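Local coordinates for lipopolysaccharide core heptose(I) kinase WaaP (Pseudomonas aeruginosa, PDB 6DFL), which phosphorylates the first heptose of the lipopolysaccharide inner core with ATP and also acts as a protein-tyrosine kinase that autophosphorylates, at residues 17-22 with 107-112; 74-79 with 98-103; 117-122 with 171-176; 136-141 with 178-183; 161-166 with 188-193. All coordinates share one frame; numbering follows the deposited sequence.

Interaction 1 (17-22 with 107-112)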
# COMPACT_ATOMS: atom_id res chain seq x y z
N ASP A 17 -28.95 18.07 19.19
CA ASP A 17 -29.03 17.58 17.82
C ASP A 17 -27.61 17.44 17.29
O ASP A 17 -26.95 18.47 17.07
CB ASP A 17 -29.85 18.51 16.94
CG ASP A 17 -29.93 18.03 15.49
OD1 ASP A 17 -29.03 17.30 15.01
OD2 ASP A 17 -30.91 18.38 14.80
N PRO A 18 -27.11 16.23 17.06
CA PRO A 18 -25.71 16.09 16.64
C PRO A 18 -25.41 16.75 15.31
O PRO A 18 -24.30 17.23 15.10
CB PRO A 18 -25.52 14.57 16.57
CG PRO A 18 -26.66 14.00 17.40
CD PRO A 18 -27.79 14.93 17.15
N PHE A 19 -26.39 16.82 14.40
CA PHE A 19 -26.15 17.47 13.12
C PHE A 19 -25.90 18.96 13.29
O PHE A 19 -25.17 19.57 12.50
CB PHE A 19 -27.33 17.24 12.18
CG PHE A 19 -27.45 15.84 11.73
CD1 PHE A 19 -27.99 14.88 12.56
CD2 PHE A 19 -27.00 15.46 10.48
CE1 PHE A 19 -28.09 13.56 12.14
CE2 PHE A 19 -27.10 14.14 10.05
CZ PHE A 19 -27.64 13.19 10.88
N GLU A 20 -26.51 19.57 14.32
CA GLU A 20 -26.13 20.91 14.71
C GLU A 20 -24.74 20.92 15.32
O GLU A 20 -23.90 21.75 14.96
CB GLU A 20 -27.15 21.48 15.69
CG GLU A 20 -28.57 21.55 15.14
CD GLU A 20 -29.59 21.92 16.21
OE1 GLU A 20 -29.30 21.70 17.41
OE2 GLU A 20 -30.67 22.45 15.85
N ALA A 21 -24.45 19.98 16.22
CA ALA A 21 -23.20 20.02 16.96
C ALA A 21 -21.97 19.85 16.06
O ALA A 21 -20.93 20.45 16.34
CB ALA A 21 -23.21 18.96 18.06
N VAL A 22 -22.05 19.02 15.01
CA VAL A 22 -20.87 18.90 14.15
C VAL A 22 -20.58 20.22 13.48
O VAL A 22 -19.41 20.59 13.31
CB VAL A 22 -21.00 17.80 13.08
CG1 VAL A 22 -20.27 16.57 13.53
CG2 VAL A 22 -22.44 17.54 12.69
N ARG A 107 -30.21 13.55 -1.58
CA ARG A 107 -29.60 14.79 -1.10
C ARG A 107 -29.69 14.82 0.43
O ARG A 107 -30.52 15.51 1.02
CB ARG A 107 -30.29 15.99 -1.75
CG ARG A 107 -30.20 15.99 -3.26
CD ARG A 107 -30.70 17.31 -3.86
NE ARG A 107 -30.24 17.49 -5.25
CZ ARG A 107 -30.60 18.50 -6.04
NH1 ARG A 107 -31.43 19.45 -5.60
NH2 ARG A 107 -30.13 18.57 -7.28
N GLN A 108 -28.80 14.05 1.07
CA GLN A 108 -28.74 13.91 2.52
C GLN A 108 -27.77 14.92 3.12
O GLN A 108 -26.80 15.34 2.47
CB GLN A 108 -28.29 12.50 2.90
CG GLN A 108 -29.26 11.36 2.58
CD GLN A 108 -30.30 11.18 3.66
OE1 GLN A 108 -29.97 11.05 4.84
NE2 GLN A 108 -31.57 11.18 3.27
N HIS A 109 -28.01 15.30 4.37
CA HIS A 109 -27.03 16.01 5.19
C HIS A 109 -26.27 14.97 6.01
O HIS A 109 -26.87 14.26 6.82
CB HIS A 109 -27.72 17.03 6.09
CG HIS A 109 -26.79 17.74 7.05
ND1 HIS A 109 -27.23 18.29 8.24
CD2 HIS A 109 -25.47 18.01 6.99
CE1 HIS A 109 -26.22 18.85 8.87
NE2 HIS A 109 -25.13 18.70 8.13
N SER A 110 -24.96 14.86 5.81
CA SER A 110 -24.22 13.85 6.55
C SER A 110 -22.96 14.41 7.17
O SER A 110 -22.47 15.48 6.80
CB SER A 110 -23.85 12.65 5.68
OG SER A 110 -22.74 12.96 4.84
N PHE A 111 -22.41 13.64 8.10
CA PHE A 111 -21.15 13.97 8.73
C PHE A 111 -20.47 12.70 9.21
O PHE A 111 -21.13 11.68 9.47
CB PHE A 111 -21.35 14.93 9.91
CG PHE A 111 -22.04 14.30 11.09
CD1 PHE A 111 -21.29 13.70 12.11
CD2 PHE A 111 -23.42 14.32 11.20
CE1 PHE A 111 -21.91 13.11 13.20
CE2 PHE A 111 -24.05 13.74 12.30
CZ PHE A 111 -23.29 13.13 13.30
N ILE A 112 -19.16 12.77 9.33
CA ILE A 112 -18.39 11.72 9.97
C ILE A 112 -17.15 12.34 10.59
O ILE A 112 -16.45 13.12 9.94
CB ILE A 112 -18.03 10.58 8.98
CG1 ILE A 112 -17.20 9.50 9.65
CG2 ILE A 112 -17.30 11.12 7.75
CD1 ILE A 112 -16.89 8.36 8.70
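The Phe19 ring receives the edge of Phe111 on one face. Phe111 CE2 stands over the centre of that ring, 3.7 Å above its plane. The two planes are nearly perpendicular, at 86°, so this is a T-shaped pair with centroids 5.0 Å apart. At the rim of the Phe19 ring, near its plane, lies the carbonyl of His109, with Phe19 CE2 3.2 Å from His109 O. The imidazole of His109 is turned obliquely to Phe19, and Phe19 CD2 lies over one of its faces, 3.6 Å from His109 ND1. The Phe111 ring is covered on one face by Val22. Val22 CG2 makes a CH-pi contact there, 3.9 Å from the ring centroid, and Val22 CG1 reaches Phe111 CD1 at 3.4 Å. Pro18 CB touches Phe111 CZ more loosely. CB of Phe111 points to the helix, and CG between backbone N and carbonyl carbon (chi1 70°) sets the ring against Val22 and Phe19. Asp17 caps the start of helix 18-24 through OD1, with weak bonds from the N atoms of Phe19 and Glu20. Its OD2 has a salt bridge to Arg101 of the neighbouring strand. Trp13 and Leu3 pack nearby. This aromatic cluster of Phe19, His109 and Phe111 joins an N-terminal helix to the five-stranded antiparallel sheet, consistent with the N-terminal lobe of the protein kinase fold.

Interaction 2 (74-79 with 98-103)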
# COMPACT_ATOMS: atom_id res chain seq x y z
N GLY A 74 -21.54 11.30 -0.08
CA GLY A 74 -21.65 11.69 1.32
C GLY A 74 -20.76 10.88 2.24
O GLY A 74 -20.00 10.04 1.78
N ALA A 75 -20.85 11.11 3.56
CA ALA A 75 -20.01 10.43 4.54
C ALA A 75 -20.21 8.92 4.56
O ALA A 75 -19.41 8.21 5.19
CB ALA A 75 -20.29 10.98 5.93
N ARG A 76 -21.25 8.41 3.92
CA ARG A 76 -21.53 6.98 3.98
C ARG A 76 -20.37 6.17 3.43
O ARG A 76 -19.99 5.15 4.01
CB ARG A 76 -22.81 6.68 3.20
CG ARG A 76 -23.23 5.25 3.18
CD ARG A 76 -24.46 5.12 2.31
NE ARG A 76 -25.59 5.85 2.87
CZ ARG A 76 -26.79 5.88 2.31
NH1 ARG A 76 -27.01 5.22 1.19
NH2 ARG A 76 -27.78 6.57 2.88
N GLN A 77 -19.75 6.64 2.34
CA GLN A 77 -18.67 5.90 1.71
C GLN A 77 -17.55 5.61 2.71
O GLN A 77 -17.18 4.45 2.93
CB GLN A 77 -18.12 6.66 0.51
CG GLN A 77 -18.86 6.40 -0.77
CD GLN A 77 -20.20 7.07 -0.79
OE1 GLN A 77 -20.37 8.20 -0.30
NE2 GLN A 77 -21.17 6.39 -1.37
N GLU A 78 -16.99 6.66 3.29
CA GLU A 78 -15.97 6.50 4.33
C GLU A 78 -16.46 5.59 5.45
O GLU A 78 -15.72 4.72 5.93
CB GLU A 78 -15.58 7.87 4.87
CG GLU A 78 -14.25 7.91 5.57
CD GLU A 78 -13.86 9.33 5.97
OE1 GLU A 78 -14.55 10.28 5.51
OE2 GLU A 78 -12.89 9.49 6.74
N TRP A 79 -17.71 5.77 5.90
CA TRP A 79 -18.14 5.08 7.12
C TRP A 79 -18.20 3.57 6.91
O TRP A 79 -17.80 2.81 7.81
CB TRP A 79 -19.50 5.59 7.58
CG TRP A 79 -20.19 4.69 8.57
CD1 TRP A 79 -21.19 3.80 8.31
CD2 TRP A 79 -19.95 4.61 9.99
NE1 TRP A 79 -21.59 3.17 9.48
CE2 TRP A 79 -20.84 3.66 10.52
CE3 TRP A 79 -19.06 5.25 10.87
CZ2 TRP A 79 -20.88 3.32 11.87
CZ3 TRP A 79 -19.10 4.92 12.21
CH2 TRP A 79 -20.00 3.96 12.70
N TYR A 98 -20.91 9.65 13.25
CA TYR A 98 -21.39 9.49 11.89
C TYR A 98 -22.87 9.82 11.88
O TYR A 98 -23.57 9.52 12.85
CB TYR A 98 -21.14 8.06 11.38
CG TYR A 98 -21.94 7.67 10.16
CD1 TYR A 98 -21.64 8.20 8.92
CD2 TYR A 98 -22.99 6.77 10.25
CE1 TYR A 98 -22.34 7.85 7.81
CE2 TYR A 98 -23.72 6.41 9.12
CZ TYR A 98 -23.38 6.97 7.90
OH TYR A 98 -24.07 6.63 6.77
N GLY A 99 -23.35 10.43 10.81
CA GLY A 99 -24.76 10.75 10.73
C GLY A 99 -25.23 10.97 9.32
O GLY A 99 -24.48 11.48 8.47
N GLU A 100 -26.48 10.59 9.05
CA GLU A 100 -27.18 10.90 7.80
C GLU A 100 -28.62 11.25 8.13
O GLU A 100 -29.27 10.53 8.90
CB GLU A 100 -27.20 9.73 6.84
CG GLU A 100 -25.94 9.42 6.08
CD GLU A 100 -26.13 8.15 5.28
OE1 GLU A 100 -27.28 7.90 4.86
OE2 GLU A 100 -25.16 7.38 5.11
N ARG A 101 -29.14 12.32 7.53
CA ARG A 101 -30.57 12.61 7.59
C ARG A 101 -31.00 13.38 6.35
O ARG A 101 -30.20 14.08 5.73
CB ARG A 101 -30.97 13.37 8.86
CG ARG A 101 -30.57 14.83 8.93
CD ARG A 101 -31.57 15.61 9.79
NE ARG A 101 -31.05 16.89 10.25
CZ ARG A 101 -30.91 17.22 11.54
NH1 ARG A 101 -31.28 16.36 12.48
NH2 ARG A 101 -30.42 18.40 11.88
N GLY A 102 -32.27 13.24 6.00
CA GLY A 102 -32.81 14.00 4.89
C GLY A 102 -34.06 13.39 4.28
O GLY A 102 -34.14 12.17 4.08
N SER A 103 -35.02 14.26 3.95
CA SER A 103 -36.26 13.81 3.33
C SER A 103 -36.02 13.26 1.93
O SER A 103 -36.77 12.39 1.46
CB SER A 103 -37.28 14.96 3.28
OG SER A 103 -36.65 16.24 3.15
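Tyr98 and Trp79 stack face to face where helix 76-87 packs on the five-stranded antiparallel sheet. This helix is consistent with helix C of the protein kinase N-lobe. Its Glu78 forms a salt bridge with Lys51 of strand 48-53, which resembles the helix C glutamate to strand lysine pair of kinases. The Tyr98 ring lies over the five-membered ring of Trp79, with centroids 3.9 Å apart and planes only 3° apart. Both side chains put CG anti to the backbone N (chi1 164° for Trp79), which directs each ring across the contact. The side chains cross at about a right angle.

Arg76 starts out extended and bends at chi3 (-64°), which brings its guanidinium edge to Glu100. The salt bridge has two bonds. Arg76 NE donates to Glu100 OE2 at 2.7 Å, although the place of that oxygen is less sure. Arg76 NH2 donates to Glu100 OE1, modelled so short that its length is doubtful. Arg2 of strand 2-5 brings a second positive charge near Arg76, and the Arg2 backbone hydrogen-bonds to Glu100. Ala75 CB adds a looser touch to Tyr98 CE1. Each CB of the stacked pair also lies over the partner's ring: Trp79 CB makes a CH-pi contact with Tyr98, and Tyr98 CB approaches Trp79 CE3 at 3.5 Å.

Interaction 3 (117-122 with 171-176)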
# COMPACT_ATOMS: atom_id res chain seq x y z
N LEU A 117 -4.65 10.12 13.53
CA LEU A 117 -3.59 9.14 13.68
C LEU A 117 -2.27 9.88 13.77
O LEU A 117 -1.88 10.57 12.82
CB LEU A 117 -3.60 8.17 12.50
CG LEU A 117 -4.90 7.39 12.42
CD1 LEU A 117 -5.15 7.03 10.97
CD2 LEU A 117 -4.84 6.15 13.30
N ALA A 118 -1.61 9.77 14.91
CA ALA A 118 -0.43 10.59 15.16
C ALA A 118 0.32 10.03 16.36
O ALA A 118 -0.30 9.55 17.31
CB ALA A 118 -0.82 12.05 15.39
N PRO A 119 1.66 10.07 16.36
CA PRO A 119 2.45 10.63 15.26
C PRO A 119 2.61 9.66 14.09
O PRO A 119 2.85 8.47 14.30
CB PRO A 119 3.80 10.91 15.93
CG PRO A 119 3.90 9.85 16.99
CD PRO A 119 2.50 9.63 17.49
N THR A 120 2.45 10.18 12.88
CA THR A 120 2.55 9.40 11.66
C THR A 120 3.31 10.20 10.62
O THR A 120 3.37 11.43 10.66
CB THR A 120 1.17 9.05 11.09
OG1 THR A 120 0.46 10.26 10.80
CG2 THR A 120 0.36 8.22 12.07
N VAL A 121 3.90 9.49 9.67
CA VAL A 121 4.39 10.08 8.43
C VAL A 121 3.84 9.26 7.28
O VAL A 121 3.94 8.02 7.30
CB VAL A 121 5.93 10.13 8.38
CG1 VAL A 121 6.53 8.75 8.64
CG2 VAL A 121 6.38 10.67 7.04
N ASP A 122 3.23 9.92 6.31
CA ASP A 122 2.71 9.20 5.17
C ASP A 122 3.87 8.72 4.30
O ASP A 122 4.98 9.24 4.36
CB ASP A 122 1.71 10.06 4.38
CG ASP A 122 2.37 11.03 3.41
OD1 ASP A 122 3.09 10.57 2.49
OD2 ASP A 122 2.11 12.26 3.51
N LEU A 171 2.67 5.56 7.98
CA LEU A 171 3.65 4.84 8.79
C LEU A 171 3.64 5.43 10.19
O LEU A 171 3.65 6.65 10.37
CB LEU A 171 5.03 4.96 8.15
CG LEU A 171 6.17 4.46 9.00
CD1 LEU A 171 6.20 2.92 9.07
CD2 LEU A 171 7.45 4.99 8.41
N HIS A 172 3.60 4.56 11.20
CA HIS A 172 3.43 5.02 12.57
C HIS A 172 4.79 5.30 13.20
O HIS A 172 5.64 4.41 13.28
CB HIS A 172 2.65 4.01 13.38
CG HIS A 172 1.17 4.09 13.15
ND1 HIS A 172 0.36 4.96 13.85
CD2 HIS A 172 0.37 3.44 12.27
CE1 HIS A 172 -0.88 4.83 13.42
NE2 HIS A 172 -0.91 3.91 12.47
N THR A 173 4.98 6.54 13.67
CA THR A 173 6.26 7.00 14.21
C THR A 173 6.26 7.14 15.73
O THR A 173 7.16 7.78 16.28
CB THR A 173 6.65 8.33 13.58
OG1 THR A 173 5.60 9.28 13.77
CG2 THR A 173 6.92 8.16 12.10
N ASP A 174 5.26 6.58 16.42
CA ASP A 174 5.30 6.57 17.88
C ASP A 174 6.40 5.66 18.43
O ASP A 174 6.67 5.71 19.63
CB ASP A 174 3.94 6.14 18.44
CG ASP A 174 3.33 4.96 17.68
OD1 ASP A 174 3.97 3.87 17.62
OD2 ASP A 174 2.21 5.13 17.16
N LYS A 175 7.02 4.85 17.59
CA LYS A 175 8.12 3.98 17.96
C LYS A 175 9.16 4.05 16.86
O LYS A 175 8.83 4.45 15.73
CB LYS A 175 7.65 2.52 18.16
CG LYS A 175 7.06 2.23 19.53
CD LYS A 175 5.97 1.16 19.46
CE LYS A 175 6.44 -0.12 18.76
NZ LYS A 175 7.38 -0.95 19.57
N PRO A 176 10.40 3.69 17.12
CA PRO A 176 11.38 3.62 16.04
C PRO A 176 10.97 2.57 15.02
O PRO A 176 10.45 1.50 15.37
CB PRO A 176 12.69 3.26 16.74
CG PRO A 176 12.27 2.69 18.05
CD PRO A 176 11.01 3.38 18.43
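Strands 120-122 and 169-172 pair antiparallel. Strand 120-122 is an edge of a three-stranded sheet, with 169-172 in the middle and 184-186 beyond. Val121 and Leu171 form a hydrogen-bonded pair, with Val121 N to Leu171 O and Leu171 N to Val121 O both 2.9 Å. The first of these lies in the carbonyl plane of Leu171. Thr120 and His172 form the adjoining non-hydrogen-bonded pair, with CA atoms 4.6 Å apart. One bond further on, Thr173 N donates to Pro119 O from above its carbonyl plane, at 2.9 Å. The peptide before Pro119 is cis, and its ring packs CG and CD against Asp174. On one face of the sheet Val121 CG1 meets Leu171 CD2 at 3.9 Å. Thr173 CG2, just past the strand, also touches Val121 CG1. On the other face, Thr120 CG2 lies beside His172 ND1 at 3.7 Å. Thr120 OG1 donates back to Leu117 O. His172 NE2 is hydrogen-bonded to Ser185 OG, and Asp174 forms a salt bridge with Arg183. Backbone bonding therefore sets the strand pairing, while the side chains meet mainly through methyl groups and the Pro119 ring.

Interaction 4 (136-141 with 178-183)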
# COMPACT_ATOMS: atom_id res chain seq x y z
N PRO A 136 17.45 1.24 3.91
CA PRO A 136 17.86 -0.17 4.04
C PRO A 136 17.00 -1.04 3.14
O PRO A 136 15.77 -0.90 3.15
CB PRO A 136 17.60 -0.50 5.52
CG PRO A 136 17.48 0.83 6.21
CD PRO A 136 17.02 1.83 5.19
N PRO A 137 17.61 -1.93 2.35
CA PRO A 137 16.80 -2.79 1.48
C PRO A 137 15.70 -3.54 2.21
O PRO A 137 14.56 -3.57 1.74
CB PRO A 137 17.84 -3.74 0.87
CG PRO A 137 19.11 -2.97 0.92
CD PRO A 137 19.05 -2.18 2.19
N ARG A 138 16.00 -4.12 3.37
CA ARG A 138 14.99 -4.93 4.04
C ARG A 138 13.82 -4.06 4.52
O ARG A 138 12.66 -4.46 4.38
CB ARG A 138 15.61 -5.71 5.20
CG ARG A 138 15.34 -7.21 5.11
CD ARG A 138 16.05 -8.02 6.19
NE ARG A 138 15.38 -7.91 7.48
CZ ARG A 138 15.83 -7.18 8.50
NH1 ARG A 138 15.16 -7.14 9.64
NH2 ARG A 138 16.97 -6.51 8.37
N LEU A 139 14.11 -2.88 5.06
CA LEU A 139 13.03 -1.95 5.39
C LEU A 139 12.18 -1.65 4.17
O LEU A 139 10.95 -1.67 4.23
CB LEU A 139 13.59 -0.65 5.97
CG LEU A 139 12.44 0.29 6.32
CD1 LEU A 139 11.49 -0.41 7.29
CD2 LEU A 139 12.97 1.57 6.92
N LYS A 140 12.83 -1.37 3.04
CA LYS A 140 12.11 -1.07 1.82
C LYS A 140 11.15 -2.19 1.47
O LYS A 140 9.94 -1.99 1.37
CB LYS A 140 13.11 -0.81 0.70
CG LYS A 140 12.49 -0.43 -0.61
CD LYS A 140 13.57 -0.33 -1.65
CE LYS A 140 13.01 0.08 -2.98
NZ LYS A 140 14.05 -0.17 -4.01
N ARG A 141 11.68 -3.41 1.32
CA ARG A 141 10.85 -4.53 0.89
C ARG A 141 9.74 -4.83 1.90
O ARG A 141 8.61 -5.14 1.51
CB ARG A 141 11.73 -5.74 0.63
CG ARG A 141 12.70 -5.54 -0.55
CD ARG A 141 13.47 -6.83 -0.83
NE ARG A 141 14.74 -6.91 -0.11
CZ ARG A 141 15.93 -6.67 -0.65
NH1 ARG A 141 16.03 -6.32 -1.93
NH2 ARG A 141 17.02 -6.79 0.09
N SER A 178 11.73 -0.10 12.06
CA SER A 178 12.71 -1.01 11.48
C SER A 178 11.98 -1.99 10.57
O SER A 178 10.75 -2.04 10.54
CB SER A 178 13.46 -1.79 12.55
OG SER A 178 12.81 -3.04 12.76
N ALA A 179 12.76 -2.82 9.86
CA ALA A 179 12.15 -3.80 8.96
C ALA A 179 11.37 -4.86 9.71
O ALA A 179 10.50 -5.53 9.13
CB ALA A 179 13.22 -4.45 8.09
N ASP A 180 11.65 -5.04 11.00
CA ASP A 180 11.01 -6.10 11.75
C ASP A 180 9.83 -5.60 12.55
O ASP A 180 9.01 -6.41 13.01
CB ASP A 180 12.02 -6.79 12.68
CG ASP A 180 13.13 -7.44 11.91
OD1 ASP A 180 12.82 -8.16 10.94
OD2 ASP A 180 14.31 -7.21 12.25
N ASP A 181 9.72 -4.29 12.71
CA ASP A 181 8.71 -3.72 13.58
C ASP A 181 8.30 -2.35 13.01
O ASP A 181 9.06 -1.38 13.10
CB ASP A 181 9.25 -3.61 14.99
CG ASP A 181 8.16 -3.45 16.01
OD1 ASP A 181 7.39 -4.42 16.20
OD2 ASP A 181 8.06 -2.35 16.61
N PHE A 182 7.10 -2.30 12.43
CA PHE A 182 6.46 -1.08 11.95
C PHE A 182 5.00 -1.39 11.64
O PHE A 182 4.67 -2.52 11.26
CB PHE A 182 7.14 -0.52 10.69
CG PHE A 182 7.02 -1.41 9.48
CD1 PHE A 182 7.98 -2.37 9.21
CD2 PHE A 182 5.95 -1.26 8.61
CE1 PHE A 182 7.88 -3.19 8.09
CE2 PHE A 182 5.84 -2.09 7.48
CZ PHE A 182 6.81 -3.05 7.22
N ARG A 183 4.13 -0.40 11.80
CA ARG A 183 2.73 -0.58 11.46
C ARG A 183 2.23 0.54 10.56
O ARG A 183 2.61 1.71 10.72
CB ARG A 183 1.85 -0.68 12.71
CG ARG A 183 1.91 0.50 13.62
CD ARG A 183 1.12 0.22 14.88
NE ARG A 183 1.09 1.39 15.75
CZ ARG A 183 0.02 2.16 15.93
NH1 ARG A 183 -1.12 1.87 15.31
NH2 ARG A 183 0.09 3.21 16.73
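Arg138 and Asp180 form a salt bridge between the first turn of helix 137-156 and the loop at 178-183. A single nitrogen, Arg138 NH1, faces both carboxylate oxygens: it is 2.7 Å from Asp180 OD2 and gives a weak hydrogen bond to Asp180 OD1 at 2.9 Å. The carboxylate meets the edge of the guanidinium, and the two planes are 35° apart. The Arg138 chain bends at chi3 (77°), which turns the head back toward the loop. One guanidinium face then rests on Ala179, whose CB lies 3.6 Å above the plane and toward its rim. The same methyl packs on the helix backbone, 3.5 Å from Leu139 N. Leu139 continues the contact inward. Its CD1 reaches Ser178 C at 3.7 Å, while Phe182 CD1 is farther off at 4.5 Å. In the loop, Ser178 OG accepts from Asp180 N at 2.9 Å, an ST turn that shapes the chain just before the acidic side chain. Phe182 also lies against Ala142, Leu143 and Ala146 of the helix and against Leu171 of strand 169-172. On another side of the helix, Lys140 forms a salt bridge with Asp223 of helix 221-232 and another with an acidic side chain of the other protein in the assembly. The contact thus pins the loop between strands 169-172 and 184-186 onto the start of helix 137-156.

Interaction 5 (161-166 with 188-193)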
# COMPACT_ATOMS: atom_id res chain seq x y z
N HIS A 161 -10.40 1.36 -2.80
CA HIS A 161 -10.09 2.64 -2.18
C HIS A 161 -10.62 3.80 -2.99
O HIS A 161 -11.37 4.62 -2.47
CB HIS A 161 -8.59 2.78 -1.99
CG HIS A 161 -8.24 3.84 -1.01
ND1 HIS A 161 -7.50 3.58 0.13
CD2 HIS A 161 -8.56 5.15 -0.97
CE1 HIS A 161 -7.36 4.70 0.81
NE2 HIS A 161 -8.00 5.67 0.17
N ARG A 162 -10.22 3.87 -4.26
CA ARG A 162 -10.54 4.90 -5.25
C ARG A 162 -9.56 6.05 -5.18
O ARG A 162 -9.38 6.77 -6.16
CB ARG A 162 -11.96 5.42 -5.11
CG ARG A 162 -12.97 4.47 -5.65
CD ARG A 162 -14.19 5.19 -6.07
NE ARG A 162 -14.04 5.76 -7.41
CZ ARG A 162 -15.02 6.38 -8.06
NH1 ARG A 162 -16.20 6.51 -7.49
NH2 ARG A 162 -14.81 6.84 -9.29
N ASP A 163 -8.87 6.20 -4.06
CA ASP A 163 -7.72 7.08 -3.93
C ASP A 163 -6.55 6.33 -3.29
O ASP A 163 -5.99 6.74 -2.26
CB ASP A 163 -8.12 8.30 -3.12
CG ASP A 163 -9.13 9.13 -3.86
OD1 ASP A 163 -8.80 9.61 -4.96
OD2 ASP A 163 -10.26 9.27 -3.37
N CYS A 164 -6.17 5.22 -3.92
CA CYS A 164 -5.15 4.32 -3.40
C CYS A 164 -3.78 4.82 -3.82
O CYS A 164 -3.25 4.47 -4.88
CB CYS A 164 -5.41 2.90 -3.90
SG CYS A 164 -4.65 1.71 -2.86
N TYR A 165 -3.21 5.70 -3.01
CA TYR A 165 -1.89 6.25 -3.27
C TYR A 165 -1.04 6.03 -2.04
O TYR A 165 -1.56 5.91 -0.93
CB TYR A 165 -1.92 7.76 -3.58
CG TYR A 165 -3.12 8.20 -4.34
CD1 TYR A 165 -3.42 7.67 -5.58
CD2 TYR A 165 -3.96 9.21 -3.83
CE1 TYR A 165 -4.55 8.09 -6.29
CE2 TYR A 165 -5.08 9.66 -4.54
CZ TYR A 165 -5.37 9.09 -5.77
OH TYR A 165 -6.47 9.50 -6.47
N ILE A 166 0.28 6.05 -2.24
CA ILE A 166 1.15 5.87 -1.09
C ILE A 166 0.94 6.97 -0.05
O ILE A 166 1.11 6.73 1.14
CB ILE A 166 2.62 5.74 -1.52
CG1 ILE A 166 3.06 6.87 -2.44
CG2 ILE A 166 2.82 4.40 -2.22
CD1 ILE A 166 4.55 6.85 -2.76
N ASP A 188 -7.85 8.23 4.28
CA ASP A 188 -8.73 8.83 3.29
C ASP A 188 -9.58 7.85 2.52
O ASP A 188 -9.20 7.45 1.41
CB ASP A 188 -7.98 9.65 2.26
CG ASP A 188 -8.94 10.25 1.25
OD1 ASP A 188 -10.00 10.75 1.68
OD2 ASP A 188 -8.68 10.17 0.03
N LEU A 189 -10.74 7.50 3.05
CA LEU A 189 -11.63 6.59 2.35
C LEU A 189 -12.89 7.31 1.87
O LEU A 189 -13.94 6.68 1.72
CB LEU A 189 -11.95 5.41 3.28
CG LEU A 189 -10.67 4.63 3.61
CD1 LEU A 189 -10.77 3.87 4.90
CD2 LEU A 189 -10.37 3.68 2.49
N HIS A 190 -12.78 8.61 1.61
CA HIS A 190 -13.98 9.43 1.46
C HIS A 190 -14.80 9.02 0.24
O HIS A 190 -16.03 9.17 0.25
CB HIS A 190 -13.60 10.91 1.40
CG HIS A 190 -13.04 11.33 0.09
ND1 HIS A 190 -11.77 10.98 -0.32
CD2 HIS A 190 -13.60 12.00 -0.94
CE1 HIS A 190 -11.56 11.43 -1.54
NE2 HIS A 190 -12.65 12.06 -1.94
N ARG A 191 -14.14 8.47 -0.79
CA ARG A 191 -14.75 7.88 -1.98
C ARG A 191 -14.73 6.35 -2.01
O ARG A 191 -14.96 5.76 -3.07
CB ARG A 191 -14.02 8.35 -3.24
CG ARG A 191 -14.14 9.79 -3.58
CD ARG A 191 -13.87 9.96 -5.07
NE ARG A 191 -12.49 9.66 -5.43
CZ ARG A 191 -12.07 9.56 -6.68
NH1 ARG A 191 -12.92 9.72 -7.69
NH2 ARG A 191 -10.79 9.30 -6.93
N ALA A 192 -14.38 5.68 -0.92
CA ALA A 192 -14.25 4.24 -0.96
C ALA A 192 -15.60 3.57 -1.16
O ALA A 192 -16.61 3.95 -0.55
CB ALA A 192 -13.59 3.71 0.32
N GLN A 193 -15.59 2.52 -1.97
CA GLN A 193 -16.76 1.71 -2.24
C GLN A 193 -16.66 0.36 -1.53
O GLN A 193 -15.65 -0.35 -1.64
CB GLN A 193 -16.93 1.51 -3.73
CG GLN A 193 -17.05 2.81 -4.44
CD GLN A 193 -17.11 2.61 -5.92
OE1 GLN A 193 -16.61 1.60 -6.44
NE2 GLN A 193 -17.72 3.57 -6.62
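Arg191 lays its guanidinium flat against that of Arg162, with planes 24° apart and centres 4.6 Å apart. The edge of the Arg191 group is turned to Asp163, which it grips side-on. Arg191 NH2 donates to Asp163 OD1 at 2.8 Å, and Arg191 NE to Asp163 OD2 at 3.1 Å with a nearly straight bond (172°). The Arg191 chain bends at chi3 (-67°), which turns this edge to the carboxylate. Tyr165 OH gives Asp163 OD1 a further, weak bond. His161 packs one ring face on Leu189 CD2, 3.7 Å from the ring centroid. Its NE2 donates to Asp188 O, modelled at 2.5 Å, so short that the length is doubtful. His190 ND1 donates to the syn lone pair of Asp188 OD1 at 2.7 Å. The backbone N atoms of His161 and Arg162 are hydrogen-bonded to the carboxylate of Asp206 in helix 200-212. Asp163 is the proposed active-site residue, by similarity. His161-Arg162-Asp163 and Asp188-Leu189-His190 are consistent with the HRD and DFG motifs of protein kinases; in that fold the second aspartate binds magnesium.

In the fold
Interactions 1 and 2 share the five-stranded antiparallel sheet of the N-terminal half. Their centres are about 8 Å apart, and backbone bonds join strands 95-101 and 109-115 between them. Along the chain, interaction 2 is nested inside the loop closed by interaction 1. Interactions 3, 4 and 5 come later, and their segments alternate. Interactions 3 and 4 touch, with centres about 14 Å apart, through strand 169-172 and the loop that follows it. Interaction 5 lies nearest the chain's centre, and touches interaction 2 where Gln77 and Glu78 of helix 76-87 meet the 188-193 loop. This is consistent with a two-lobed kinase whose active site lies between the lobes.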